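Side-chain contact in SusD-like carbohydrate binding protein BF1063 (Bacteroides fragilis NCTC 9343, PDB 3I4G), which probably binds carbohydrate at the outer membrane as a member of the SusD family: residues C397-N402 against A434-I439. Numbering follows the deposited sequence. Where two conformers were deposited one is given.
Sequences CLVEDN and AKLREI
The guanidinium edge of Arg437 that carries NE and NH2 faces the carboxylate of Glu400, and each nitrogen takes its own oxygen in a two-bond, side-on salt bridge. Arg437 NH2 reaches Glu400 OE1 at 3.0 Å along a nearly straight N-H...O path (173°), with the oxygen lying in the guanidinium plane. The second bond, Arg437 NE to Glu400 OE2, is shorter at 2.8 Å but more bent, and it arrives on the syn side of OE2, tilted out of the carboxylate plane. The two planes stand 48° apart, and NH2 meets OE1 from above the carboxylate plane. Arg437 extends through its first two torsions and bends at the third (chi3 -67°), which turns the guanidinium toward helix 387-400. A weak, long ion pair from Glu400 OE2 to Arg441 NH2, further along helix 433-447, would add some positive potential around the carboxylate. The bridge thus spans two helices of the SusD family region; helix 387-400 closes with a Schellman motif, Asn402 N bonding to Val399 O (3.2 Å) and Gln403 N to Leu398 O, with Asn402 the C-prime residue at positive phi. The CA atoms of Val399 and Arg437 are the nearest pair, 6.6 Å apart. Val399 CG2 packs against Leu436 CD2 at 3.8 Å, while Val399 CG1 lies 4.2 Å from Arg437 CB. Leu436 also touches Ile405 in a loop and Leu410 on helix 407-412.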
loop_
_atom_site.group_PDB
_atom_site.type_symbol
_atom_site.label_atom_id
_atom_site.label_comp_id
_atom_site.label_asym_id
_atom_site.label_seq_id
_atom_site.Cartn_x
_atom_site.Cartn_y
_atom_site.Cartn_z
ATOM N N CYS A 397 5.907 -17.767 -1.855
ATOM C CA CYS A 397 6.897 -18.198 -2.847
ATOM C C CYS A 397 7.189 -19.691 -2.726
ATOM O O CYS A 397 7.328 -20.386 -3.748
ATOM C CB CYS A 397 8.192 -17.375 -2.763
ATOM S SG CYS A 397 8.030 -15.684 -3.340
ATOM N N LEU A 398 7.326 -20.201 -1.510
ATOM C CA LEU A 398 7.576 -21.648 -1.343
ATOM C C LEU A 398 6.423 -22.457 -1.901
ATOM O O LEU A 398 6.637 -23.471 -2.580
ATOM C CB LEU A 398 7.760 -22.021 0.121
ATOM C CG LEU A 398 8.998 -21.501 0.831
ATOM C CD1 LEU A 398 8.880 -21.912 2.331
ATOM C CD2 LEU A 398 10.293 -22.030 0.222
ATOM N N VAL A 399 5.193 -22.051 -1.584
ATOM C CA VAL A 399 3.999 -22.726 -2.094
ATOM C C VAL A 399 3.969 -22.719 -3.623
ATOM O O VAL A 399 3.799 -23.760 -4.275
ATOM C CB VAL A 399 2.742 -22.071 -1.584
ATOM C CG1 VAL A 399 1.475 -22.588 -2.345
ATOM C CG2 VAL A 399 2.624 -22.288 -0.072
ATOM N N GLU A 400 4.254 -21.581 -4.221
ATOM C CA GLU A 400 4.186 -21.469 -5.690
ATOM C C GLU A 400 5.339 -22.155 -6.368
ATOM O O GLU A 400 5.219 -22.586 -7.532
ATOM C CB GLU A 400 4.134 -19.995 -6.103
ATOM C CG GLU A 400 2.914 -19.249 -5.675
ATOM C CD GLU A 400 1.637 -19.681 -6.347
ATOM O OE1 GLU A 400 1.652 -20.512 -7.275
ATOM O OE2 GLU A 400 0.570 -19.210 -5.911
ATOM N N ASP A 401 6.461 -22.323 -5.651
ATOM C CA ASP A 401 7.633 -23.041 -6.175
ATOM C C ASP A 401 7.553 -24.543 -5.895
ATOM O O ASP A 401 8.536 -25.247 -6.116
ATOM C CB ASP A 401 8.910 -22.479 -5.588
ATOM C CG ASP A 401 10.160 -22.918 -6.338
ATOM O OD1 ASP A 401 10.118 -22.960 -7.597
ATOM O OD2 ASP A 401 11.197 -23.149 -5.680
ATOM N N ASN A 402 6.443 -25.056 -5.396
ATOM C CA ASN A 402 6.362 -26.511 -5.191
ATOM C C ASN A 402 7.374 -27.042 -4.149
ATOM O O ASN A 402 7.849 -28.172 -4.244
ATOM C CB ASN A 402 6.477 -27.254 -6.555
ATOM C CG ASN A 402 5.336 -26.903 -7.511
ATOM O OD1 ASN A 402 4.166 -26.861 -7.117
ATOM N ND2 ASN A 402 5.675 -26.668 -8.775
ATOM N N ALA A 434 -2.406 -26.485 -2.740
ATOM C CA ALA A 434 -3.584 -25.815 -3.300
ATOM C C ALA A 434 -4.420 -25.114 -2.241
ATOM O O ALA A 434 -4.844 -23.955 -2.407
ATOM C CB ALA A 434 -4.436 -26.828 -4.072
ATOM N N LYS A 435 -4.596 -25.777 -1.104
ATOM C CA LYS A 435 -5.339 -25.189 -0.018
ATOM C C LYS A 435 -4.537 -24.094 0.665
ATOM O O LYS A 435 -5.076 -23.059 1.032
ATOM C CB LYS A 435 -5.738 -26.252 0.997
ATOM C CG LYS A 435 -6.822 -27.190 0.474
ATOM C CD LYS A 435 -7.143 -28.265 1.487
ATOM N N LEU A 436 -3.235 -24.291 0.793
ATOM C CA LEU A 436 -2.426 -23.296 1.488
ATOM C C LEU A 436 -2.293 -21.987 0.669
ATOM O O LEU A 436 -2.201 -20.903 1.243
ATOM C CB LEU A 436 -1.057 -23.875 1.862
ATOM C CG LEU A 436 -0.138 -23.042 2.733
ATOM C CD1 LEU A 436 -0.796 -22.590 4.061
ATOM C CD2 LEU A 436 1.159 -23.836 3.030
ATOM N N ARG A 437 -2.351 -22.066 -0.658
ATOM C CA ARG A 437 -2.299 -20.854 -1.478
ATOM C C ARG A 437 -3.385 -19.887 -1.034
ATOM O O ARG A 437 -3.125 -18.701 -0.820
ATOM C CB ARG A 437 -2.453 -21.162 -2.988
ATOM C CG ARG A 437 -2.596 -19.926 -3.844
ATOM C CD ARG A 437 -2.859 -20.221 -5.301
ATOM N NE ARG A 437 -1.693 -20.858 -5.902
ATOM C CZ ARG A 437 -1.550 -22.163 -6.150
ATOM N NH1 ARG A 437 -2.517 -23.029 -5.893
ATOM N NH2 ARG A 437 -0.426 -22.614 -6.710
ATOM N N GLU A 438 -4.602 -20.386 -0.862
ATOM C CA GLU A 438 -5.727 -19.519 -0.558
ATOM C C GLU A 438 -5.648 -19.015 0.881
ATOM O O GLU A 438 -6.031 -17.885 1.162
ATOM C CB GLU A 438 -7.059 -20.216 -0.872
ATOM C CG GLU A 438 -7.174 -20.804 -2.303
ATOM C CD GLU A 438 -6.818 -19.815 -3.438
ATOM O OE1 GLU A 438 -6.185 -20.275 -4.428
ATOM O OE2 GLU A 438 -7.140 -18.593 -3.350
ATOM N N ILE A 439 -5.122 -19.838 1.783
ATOM C CA ILE A 439 -4.936 -19.424 3.158
ATOM C C ILE A 439 -3.904 -18.291 3.226
ATOM O O ILE A 439 -4.112 -17.311 3.937
ATOM C CB ILE A 439 -4.484 -20.613 4.018
ATOM C CG1 ILE A 439 -5.623 -21.609 4.158
ATOM C CG2 ILE A 439 -3.955 -20.159 5.393
ATOM C CD1 ILE A 439 -5.205 -22.963 4.725
#